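Local atomic coordinates of carbohydrate kinase, FGGY (Novosphingobium aromaticivorans, PDB entry 3H6E), a protein that probably transfers a phosphate group to a sugar or related polyol, as carbohydrate kinases of the FGGY family do. Residues 117-128 and 173-181; 382-393 and 407-418. All coordinates share one frame; numbering follows the deposited sequence.

Interaction 1 of 2, residues 117-128 and 173-181; sequences RTGSPALPDGLN and CHSDLWDPQ
The imidazole of His174 is held between two residues: CD1 of Leu123 lies over one face, 3.5 Å from the ring centroid in a CH-pi contact, while Cys173 SG sits against the opposite face, offset toward the rim. At the ring edge, ND1 makes a weak, bent bond of 3.0 Å to Leu127 O. The guanidinium of Arg117 is likewise met at its edge, where NE gives a nearly straight salt-bridge hydrogen bond (168°) to Asp179 OD2, 2.7 Å away, on the syn side but well out of the carboxylate plane. Between these ends, Ser120 points its hydroxyl across the contact, OG anti to the backbone N (chi1 -176°), and OG donates to Asp176 OD1 at 2.6 Å from above the carboxylate plane. Arg112 forms a salt bridge with the same oxygen and Tyr108 bonds OD2, so this buried carboxylate is well satisfied and its negative charge probably stabilised. This is structural packing of two loop-rich segments within the N-terminal FGGY domain. The loop leaving helix 115-118 is laid against the turn that leads into strand 178-179, with helix 129-139 packing on Ser175 and Leu177 and strand 282-286 touching His174, Trp178 and Pro180.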
loop_
_atom_site.group_PDB
_atom_site.type_symbol
_atom_site.label_atom_id
_atom_site.label_comp_id
_atom_site.label_asym_id
_atom_site.label_seq_id
_atom_site.Cartn_x
_atom_site.Cartn_y
_atom_site.Cartn_z
ATOM N N ARG A 117 10.179 -6.451 -17.101
ATOM C CA ARG A 117 9.484 -7.720 -16.869
ATOM C C ARG A 117 8.799 -7.738 -15.507
ATOM O O ARG A 117 7.746 -8.356 -15.342
ATOM C CB ARG A 117 10.448 -8.911 -16.952
ATOM C CG ARG A 117 10.688 -9.447 -18.353
ATOM C CD ARG A 117 9.413 -9.998 -18.991
ATOM N NE ARG A 117 9.214 -11.434 -18.784
ATOM C CZ ARG A 117 10.013 -12.384 -19.267
ATOM N NH1 ARG A 117 11.097 -12.062 -19.964
ATOM N NH2 ARG A 117 9.742 -13.662 -19.033
ATOM N N THR A 118 9.399 -7.057 -14.534
ATOM C CA THR A 118 9.008 -7.213 -13.136
ATOM C C THR A 118 8.162 -6.077 -12.559
ATOM O O THR A 118 7.309 -6.310 -11.706
ATOM C CB THR A 118 10.248 -7.395 -12.240
ATOM O OG1 THR A 118 11.079 -6.230 -12.334
ATOM C CG2 THR A 118 11.037 -8.618 -12.679
ATOM N N GLY A 119 8.405 -4.851 -13.008
ATOM C CA GLY A 119 7.741 -3.706 -12.420
ATOM C C GLY A 119 8.181 -3.540 -10.979
ATOM O O GLY A 119 7.612 -2.749 -10.222
ATOM N N SER A 120 9.201 -4.303 -10.600
ATOM C CA SER A 120 9.780 -4.213 -9.267
ATOM C C SER A 120 11.087 -3.428 -9.327
ATOM O O SER A 120 12.060 -3.887 -9.917
ATOM C CB SER A 120 10.028 -5.612 -8.693
ATOM O OG SER A 120 10.500 -5.549 -7.354
ATOM N N PRO A 121 11.108 -2.236 -8.716
ATOM C CA PRO A 121 12.297 -1.379 -8.711
ATOM C C PRO A 121 13.272 -1.812 -7.626
ATOM O O PRO A 121 12.856 -2.430 -6.646
ATOM C CB PRO A 121 11.732 0.008 -8.359
ATOM C CG PRO A 121 10.227 -0.159 -8.252
ATOM C CD PRO A 121 9.989 -1.610 -8.000
ATOM N N ALA A 122 14.551 -1.492 -7.798
ATOM C CA ALA A 122 15.547 -1.765 -6.768
ATOM C C ALA A 122 15.228 -0.941 -5.531
ATOM O O ALA A 122 15.169 0.284 -5.591
ATOM C CB ALA A 122 16.945 -1.445 -7.272
ATOM N N LEU A 123 15.020 -1.621 -4.411
ATOM C CA LEU A 123 14.715 -0.948 -3.160
ATOM C C LEU A 123 15.709 -1.364 -2.081
ATOM O O LEU A 123 16.255 -2.465 -2.125
ATOM C CB LEU A 123 13.280 -1.255 -2.729
ATOM C CG LEU A 123 12.191 -0.692 -3.646
ATOM C CD1 LEU A 123 10.824 -1.251 -3.288
ATOM C CD2 LEU A 123 12.179 0.836 -3.614
ATOM N N PRO A 124 15.954 -0.470 -1.114
ATOM C CA PRO A 124 16.907 -0.686 -0.019
ATOM C C PRO A 124 16.472 -1.769 0.970
ATOM O O PRO A 124 15.291 -2.104 1.067
ATOM C CB PRO A 124 16.942 0.675 0.691
ATOM C CG PRO A 124 16.411 1.651 -0.303
ATOM C CD PRO A 124 15.398 0.892 -1.097
ATOM N N ASP A 125 17.444 -2.307 1.699
ATOM C CA ASP A 125 17.182 -3.268 2.762
ATOM C C ASP A 125 16.349 -4.456 2.273
ATOM O O ASP A 125 16.705 -5.114 1.292
ATOM C CB ASP A 125 16.509 -2.558 3.938
ATOM C CG ASP A 125 17.186 -1.241 4.282
ATOM O OD1 ASP A 125 16.538 -0.184 4.151
ATOM O OD2 ASP A 125 18.376 -1.257 4.666
ATOM N N GLY A 126 15.241 -4.723 2.956
ATOM C CA GLY A 126 14.419 -5.879 2.646
ATOM C C GLY A 126 13.151 -5.580 1.867
ATOM O O GLY A 126 12.296 -6.454 1.718
ATOM N N LEU A 127 13.029 -4.354 1.362
ATOM C CA LEU A 127 11.832 -3.942 0.625
ATOM C C LEU A 127 11.544 -4.836 -0.581
ATOM O O LEU A 127 10.388 -5.060 -0.936
ATOM C CB LEU A 127 11.922 -2.471 0.212
ATOM C CG LEU A 127 11.734 -1.472 1.360
ATOM C CD1 LEU A 127 12.058 -0.058 0.917
ATOM C CD2 LEU A 127 10.320 -1.545 1.931
ATOM N N ASN A 128 12.603 -5.332 -1.211
ATOM C CA ASN A 128 12.479 -6.398 -2.195
ATOM C C ASN A 128 12.622 -7.739 -1.487
ATOM O O ASN A 128 13.635 -7.995 -0.838
ATOM C CB ASN A 128 13.560 -6.274 -3.271
ATOM C CG ASN A 128 13.365 -5.065 -4.165
ATOM O OD1 ASN A 128 12.266 -4.814 -4.659
ATOM N ND2 ASN A 128 14.439 -4.318 -4.393
ATOM N N CYS A 173 4.087 -7.016 -4.890
ATOM C CA CYS A 173 4.496 -5.838 -4.127
ATOM C C CYS A 173 6.011 -5.629 -4.196
ATOM O O CYS A 173 6.727 -5.858 -3.219
ATOM C CB CYS A 173 4.036 -5.971 -2.670
ATOM S SG CYS A 173 4.311 -4.509 -1.648
ATOM N N HIS A 174 6.482 -5.194 -5.366
ATOM C CA HIS A 174 7.909 -5.004 -5.646
ATOM C C HIS A 174 8.824 -6.043 -4.985
ATOM O O HIS A 174 9.686 -5.707 -4.177
ATOM C CB HIS A 174 8.353 -3.572 -5.309
ATOM C CG HIS A 174 7.972 -3.120 -3.932
ATOM N ND1 HIS A 174 8.634 -3.545 -2.800
ATOM C CD2 HIS A 174 7.011 -2.267 -3.506
ATOM C CE1 HIS A 174 8.094 -2.979 -1.737
ATOM N NE2 HIS A 174 7.106 -2.199 -2.136
ATOM N N SER A 175 8.641 -7.307 -5.349
ATOM C CA SER A 175 9.372 -8.392 -4.704
ATOM C C SER A 175 10.489 -8.962 -5.570
ATOM O O SER A 175 11.324 -9.722 -5.081
ATOM C CB SER A 175 8.414 -9.513 -4.319
ATOM O OG SER A 175 7.916 -10.151 -5.477
ATOM N N ASP A 176 10.498 -8.601 -6.851
ATOM C CA ASP A 176 11.441 -9.175 -7.814
ATOM C C ASP A 176 11.079 -10.614 -8.185
ATOM O O ASP A 176 11.713 -11.211 -9.054
ATOM C CB ASP A 176 12.879 -9.124 -7.284
ATOM C CG ASP A 176 13.371 -7.712 -7.072
ATOM O OD1 ASP A 176 12.737 -6.777 -7.598
ATOM O OD2 ASP A 176 14.395 -7.534 -6.383
ATOM N N LEU A 177 10.058 -11.164 -7.531
ATOM C CA LEU A 177 9.660 -12.552 -7.758
ATOM C C LEU A 177 8.512 -12.683 -8.753
ATOM O O LEU A 177 8.082 -13.793 -9.060
ATOM C CB LEU A 177 9.245 -13.220 -6.443
ATOM C CG LEU A 177 10.080 -12.984 -5.183
ATOM C CD1 LEU A 177 9.751 -14.047 -4.155
ATOM C CD2 LEU A 177 11.569 -12.992 -5.492
ATOM N N TRP A 178 8.014 -11.561 -9.260
ATOM C CA TRP A 178 6.801 -11.599 -10.067
ATOM C C TRP A 178 6.898 -10.935 -11.438
ATOM O O TRP A 178 7.541 -9.900 -11.606
ATOM C CB TRP A 178 5.613 -11.023 -9.288
ATOM C CG TRP A 178 4.304 -11.519 -9.810
ATOM C CD1 TRP A 178 3.301 -10.777 -10.357
ATOM C CD2 TRP A 178 3.867 -12.882 -9.858
ATOM N NE1 TRP A 178 2.263 -11.591 -10.731
ATOM C CE2 TRP A 178 2.587 -12.889 -10.441
ATOM C CE3 TRP A 178 4.439 -14.097 -9.466
ATOM C CZ2 TRP A 178 1.862 -14.063 -10.638
ATOM C CZ3 TRP A 178 3.720 -15.260 -9.662
ATOM C CH2 TRP A 178 2.444 -15.237 -10.242
ATOM N N ASP A 179 6.239 -11.556 -12.411
ATOM C CA ASP A 179 6.102 -10.998 -13.745
ATOM C C ASP A 179 4.651 -10.568 -13.918
ATOM O O ASP A 179 3.790 -11.383 -14.259
ATOM C CB ASP A 179 6.479 -12.048 -14.792
ATOM C CG ASP A 179 6.516 -11.487 -16.203
ATOM O OD1 ASP A 179 5.834 -10.476 -16.477
ATOM O OD2 ASP A 179 7.229 -12.071 -17.046
ATOM N N PRO A 180 4.373 -9.281 -13.669
ATOM C CA PRO A 180 3.003 -8.756 -13.660
ATOM C C PRO A 180 2.268 -9.016 -14.968
ATOM O O PRO A 180 1.210 -9.639 -14.955
ATOM C CB PRO A 180 3.205 -7.254 -13.450
ATOM C CG PRO A 180 4.516 -7.149 -12.758
ATOM C CD PRO A 180 5.362 -8.242 -13.340
ATOM N N GLN A 181 2.822 -8.545 -16.079
ATOM C CA GLN A 181 2.195 -8.760 -17.380
ATOM C C GLN A 181 1.945 -10.241 -17.651
ATOM O O GLN A 181 0.851 -10.628 -18.071
ATOM C CB GLN A 181 3.046 -8.164 -18.503
ATOM C CG GLN A 181 2.990 -6.651 -18.579
ATOM C CD GLN A 181 1.592 -6.128 -18.849
ATOM O OE1 GLN A 181 1.279 -4.979 -18.542
ATOM N NE2 GLN A 181 0.741 -6.972 -19.425
HETATM O O HOH W 1 13.234 -7.215 -10.150
HETATM O O HOH W 2 5.983 -3.583 -7.753
HETATM O O HOH W 3 8.739 -7.299 -1.451
#

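Interaction 2 of 2, residues 382-393 and 407-418; sequences LDLIGSTGRILV and LASLRPDCAVYT
Parallel strand pairing joins 390-393 to 415-418 in a seven-stranded mixed sheet; both segments belong to the C-terminal FGGY domain. Four backbone bonds alternate between the strands: Ala415 N to Gly389 O, Ile391 N to Ala415 O, Tyr417 N to Ile391 O and Val393 N to Tyr417 O. The third is short, 2.6 Å between Tyr417 N and Ile391 O. These strands and the intervening helix 401-410 form a parallel beta-alpha-beta crossover, consistent with the actin-like ATPase fold of FGGY kinases, and the helix packs on the side of the sheet bearing Ile391, Val393 and Val416. There Val393 CG2 lies 4.0 Å from Val416 CG1 and 4.2 Å from Leu407 CD2. Beyond the helix end, Arg411 reaches back toward 382-387, its chain bent at chi2 (-137°). CB of Leu382 lies over one face of the guanidinium, and Ser387 O stands at its edge, accepting a weak bond from NH1. Asp383 OD1 comes improbably close to NH2, so the details of this salt bridge are doubtful. Cys414 SG packs 3.8 Å from Ile391 CG1. On the opposite side of the sheet, CD1 of Leu392 rests 4.2 Å from Tyr417 CB.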
loop_
_atom_site.group_PDB
_atom_site.type_symbol
_atom_site.label_atom_id
_atom_site.label_comp_id
_atom_site.label_asym_id
_atom_site.label_seq_id
_atom_site.Cartn_x
_atom_site.Cartn_y
_atom_site.Cartn_z
ATOM N N LEU A 382 0.071 10.869 -11.783
ATOM C CA LEU A 382 -1.132 10.229 -12.294
ATOM C C LEU A 382 -1.054 10.029 -13.801
ATOM O O LEU A 382 -1.548 9.037 -14.329
ATOM C CB LEU A 382 -2.370 11.062 -11.942
ATOM C CG LEU A 382 -2.853 10.982 -10.489
ATOM C CD1 LEU A 382 -3.501 12.288 -10.042
ATOM C CD2 LEU A 382 -3.792 9.790 -10.291
ATOM N N ASP A 383 -0.426 10.975 -14.490
ATOM C CA ASP A 383 -0.285 10.905 -15.944
ATOM C C ASP A 383 0.737 9.869 -16.407
ATOM O O ASP A 383 0.566 9.261 -17.460
ATOM C CB ASP A 383 0.053 12.279 -16.524
ATOM C CG ASP A 383 -1.147 13.200 -16.558
ATOM O OD1 ASP A 383 -2.281 12.684 -16.456
ATOM O OD2 ASP A 383 -0.960 14.429 -16.689
ATOM N N LEU A 384 1.799 9.678 -15.630
ATOM C CA LEU A 384 2.799 8.652 -15.936
ATOM C C LEU A 384 2.194 7.259 -16.104
ATOM O O LEU A 384 2.739 6.432 -16.826
ATOM C CB LEU A 384 3.882 8.608 -14.854
ATOM C CG LEU A 384 5.233 9.267 -15.141
ATOM C CD1 LEU A 384 5.089 10.483 -16.043
ATOM C CD2 LEU A 384 5.942 9.624 -13.840
ATOM N N ILE A 385 1.070 7.005 -15.440
ATOM C CA ILE A 385 0.464 5.675 -15.447
ATOM C C ILE A 385 -0.870 5.637 -16.191
ATOM O O ILE A 385 -1.534 4.603 -16.227
ATOM C CB ILE A 385 0.266 5.128 -14.009
ATOM C CG1 ILE A 385 -0.566 6.102 -13.172
ATOM C CG2 ILE A 385 1.611 4.874 -13.342
ATOM C CD1 ILE A 385 -0.858 5.611 -11.768
ATOM N N GLY A 386 -1.262 6.765 -16.774
ATOM C CA GLY A 386 -2.477 6.827 -17.567
ATOM C C GLY A 386 -3.760 6.880 -16.757
ATOM O O GLY A 386 -4.813 6.458 -17.237
ATOM N N SER A 387 -3.678 7.401 -15.535
ATOM C CA SER A 387 -4.857 7.556 -14.681
ATOM C C SER A 387 -5.865 8.510 -15.311
ATOM O O SER A 387 -5.519 9.624 -15.702
ATOM C CB SER A 387 -4.468 8.077 -13.292
ATOM O OG SER A 387 -3.900 7.061 -12.486
ATOM N N THR A 388 -7.113 8.062 -15.402
ATOM C CA THR A 388 -8.193 8.883 -15.931
ATOM C C THR A 388 -9.525 8.508 -15.299
ATOM O O THR A 388 -9.627 7.505 -14.591
ATOM C CB THR A 388 -8.337 8.717 -17.453
ATOM O OG1 THR A 388 -8.521 7.330 -17.767
ATOM C CG2 THR A 388 -7.110 9.247 -18.177
ATOM N N GLY A 389 -10.542 9.324 -15.564
ATOM C CA GLY A 389 -11.913 8.975 -15.239
ATOM C C GLY A 389 -12.332 9.224 -13.804
ATOM O O GLY A 389 -13.112 10.132 -13.526
ATOM N N ARG A 390 -11.824 8.403 -12.892
ATOM C CA ARG A 390 -12.200 8.492 -11.490
ATOM C C ARG A 390 -10.974 8.403 -10.601
ATOM O O ARG A 390 -10.180 7.473 -10.718
ATOM C CB ARG A 390 -13.180 7.373 -11.139
ATOM C CG ARG A 390 -14.363 7.291 -12.080
ATOM C CD ARG A 390 -15.088 5.969 -11.953
ATOM N NE ARG A 390 -15.688 5.577 -13.223
ATOM C CZ ARG A 390 -16.965 5.753 -13.536
ATOM N NH1 ARG A 390 -17.796 6.311 -12.664
ATOM N NH2 ARG A 390 -17.412 5.359 -14.725
ATOM N N ILE A 391 -10.820 9.379 -9.714
ATOM C CA ILE A 391 -9.734 9.356 -8.746
ATOM C C ILE A 391 -10.278 9.493 -7.331
ATOM O O ILE A 391 -11.003 10.435 -7.021
ATOM C CB ILE A 391 -8.709 10.469 -9.007
ATOM C CG1 ILE A 391 -8.160 10.354 -10.427
ATOM C CG2 ILE A 391 -7.578 10.394 -7.998
ATOM C CD1 ILE A 391 -6.966 11.235 -10.694
ATOM N N LEU A 392 -9.928 8.538 -6.479
ATOM C CA LEU A 392 -10.337 8.572 -5.083
ATOM C C LEU A 392 -9.143 8.913 -4.205
ATOM O O LEU A 392 -8.184 8.144 -4.124
ATOM C CB LEU A 392 -10.931 7.225 -4.678
ATOM C CG LEU A 392 -11.137 6.968 -3.184
ATOM C CD1 LEU A 392 -11.930 8.099 -2.537
ATOM C CD2 LEU A 392 -11.823 5.621 -2.982
ATOM N N VAL A 393 -9.197 10.076 -3.564
ATOM C CA VAL A 393 -8.149 10.485 -2.635
ATOM C C VAL A 393 -8.439 9.925 -1.246
ATOM O O VAL A 393 -9.565 10.014 -0.756
ATOM C CB VAL A 393 -8.023 12.020 -2.554
ATOM C CG1 VAL A 393 -6.820 12.411 -1.714
ATOM C CG2 VAL A 393 -7.908 12.617 -3.947
ATOM N N LEU A 407 -6.652 19.532 -7.435
ATOM C CA LEU A 407 -6.615 18.333 -8.257
ATOM C C LEU A 407 -7.830 18.295 -9.179
ATOM O O LEU A 407 -7.713 18.018 -10.372
ATOM C CB LEU A 407 -6.572 17.082 -7.378
ATOM C CG LEU A 407 -6.086 15.822 -8.090
ATOM C CD1 LEU A 407 -4.712 16.066 -8.704
ATOM C CD2 LEU A 407 -6.070 14.628 -7.146
ATOM N N ALA A 408 -8.998 18.584 -8.618
ATOM C CA ALA A 408 -10.224 18.642 -9.405
ATOM C C ALA A 408 -10.096 19.621 -10.577
ATOM O O ALA A 408 -10.533 19.328 -11.694
ATOM C CB ALA A 408 -11.393 19.020 -8.524
ATOM N N SER A 409 -9.485 20.775 -10.316
ATOM C CA SER A 409 -9.299 21.804 -11.337
ATOM C C SER A 409 -8.365 21.334 -12.443
ATOM O O SER A 409 -8.624 21.556 -13.627
ATOM C CB SER A 409 -8.752 23.091 -10.714
ATOM O OG SER A 409 -9.628 23.594 -9.719
ATOM N N LEU A 410 -7.270 20.692 -12.051
ATOM C CA LEU A 410 -6.299 20.187 -13.015
ATOM C C LEU A 410 -6.908 19.109 -13.908
ATOM O O LEU A 410 -6.603 19.036 -15.096
ATOM C CB LEU A 410 -5.054 19.655 -12.300
ATOM C CG LEU A 410 -4.184 20.724 -11.629
ATOM C CD1 LEU A 410 -3.185 20.101 -10.666
ATOM C CD2 LEU A 410 -3.474 21.561 -12.675
ATOM N N ARG A 411 -7.776 18.285 -13.328
ATOM C CA ARG A 411 -8.452 17.222 -14.067
ATOM C C ARG A 411 -9.945 17.516 -14.177
ATOM O O ARG A 411 -10.767 16.867 -13.524
ATOM C CB ARG A 411 -8.227 15.879 -13.377
ATOM C CG ARG A 411 -6.793 15.669 -12.936
ATOM C CD ARG A 411 -6.334 14.262 -13.260
ATOM N NE ARG A 411 -4.889 14.209 -13.431
ATOM C CZ ARG A 411 -4.246 13.252 -14.087
ATOM N NH1 ARG A 411 -4.920 12.252 -14.654
ATOM N NH2 ARG A 411 -2.925 13.300 -14.178
ATOM N N PRO A 412 -10.297 18.495 -15.024
ATOM C CA PRO A 412 -11.631 19.112 -15.094
ATOM C C PRO A 412 -12.765 18.134 -15.439
ATOM O O PRO A 412 -13.836 18.212 -14.833
ATOM C CB PRO A 412 -11.465 20.146 -16.212
ATOM C CG PRO A 412 -10.341 19.583 -17.050
ATOM C CD PRO A 412 -9.390 19.068 -16.032
ATOM N N ASP A 413 -12.535 17.242 -16.398
ATOM C CA ASP A 413 -13.555 16.289 -16.818
ATOM C C ASP A 413 -13.446 15.007 -16.006
ATOM O O ASP A 413 -14.304 14.130 -16.089
ATOM C CB ASP A 413 -13.412 15.964 -18.305
ATOM C CG ASP A 413 -13.399 17.198 -19.171
ATOM O OD1 ASP A 413 -14.232 18.094 -18.950
ATOM O OD2 ASP A 413 -12.555 17.267 -20.084
ATOM N N CYS A 414 -12.375 14.901 -15.231
ATOM C CA CYS A 414 -12.194 13.764 -14.344
ATOM C C CYS A 414 -13.014 13.977 -13.077
ATOM O O CYS A 414 -13.241 15.113 -12.660
ATOM C CB CYS A 414 -10.712 13.596 -14.003
ATOM S SG CYS A 414 -10.337 12.261 -12.851
ATOM N N ALA A 415 -13.470 12.886 -12.475
ATOM C CA ALA A 415 -14.225 12.967 -11.233
ATOM C C ALA A 415 -13.348 12.612 -10.034
ATOM O O ALA A 415 -13.143 11.438 -9.730
ATOM C CB ALA A 415 -15.449 12.059 -11.292
ATOM N N VAL A 416 -12.826 13.633 -9.363
ATOM C CA VAL A 416 -12.047 13.438 -8.142
ATOM C C VAL A 416 -12.975 13.250 -6.944
ATOM O O VAL A 416 -13.948 13.983 -6.781
ATOM C CB VAL A 416 -11.113 14.634 -7.884
ATOM C CG1 VAL A 416 -10.352 14.451 -6.579
ATOM C CG2 VAL A 416 -10.155 14.815 -9.054
ATOM N N TYR A 417 -12.677 12.267 -6.106
ATOM C CA TYR A 417 -13.546 11.939 -4.980
ATOM C C TYR A 417 -12.833 11.984 -3.628
ATOM O O TYR A 417 -11.608 11.895 -3.549
ATOM C CB TYR A 417 -14.155 10.548 -5.169
ATOM C CG TYR A 417 -15.152 10.441 -6.297
ATOM C CD1 TYR A 417 -16.394 11.065 -6.212
ATOM C CD2 TYR A 417 -14.866 9.698 -7.439
ATOM C CE1 TYR A 417 -17.317 10.965 -7.237
ATOM C CE2 TYR A 417 -15.782 9.590 -8.470
ATOM C CZ TYR A 417 -17.008 10.227 -8.363
ATOM O OH TYR A 417 -17.933 10.129 -9.381
ATOM N N THR A 418 -13.625 12.123 -2.569
ATOM C CA THR A 418 -13.164 11.909 -1.202
ATOM C C THR A 418 -14.278 11.192 -0.455
ATOM O O THR A 418 -15.450 11.357 -0.786
ATOM C CB THR A 418 -12.821 13.225 -0.475
ATOM O OG1 THR A 418 -13.927 14.131 -0.574
ATOM C CG2 THR A 418 -11.581 13.870 -1.082
#

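Read from the N terminus, the chain first closes a loop at interaction 1, where 117-128 meets 173-181 after 44 intervening residues that are largely helical. Interaction 2 opens only some 200 residues later and closes a much shorter excursion of 13 residues that include the first part of helix 401-410. The two loops therefore follow in series, neither nested nor crossing. The first ties together loops and short secondary structure of the N-terminal FGGY domain; the second joins neighbouring strands of the large C-terminal sheet. Their centres are 26 Å apart and their nearest atoms about 10 Å, without touching. That same C-terminal sheet nevertheless reaches interaction 1, through one of its edge strands, 282-286.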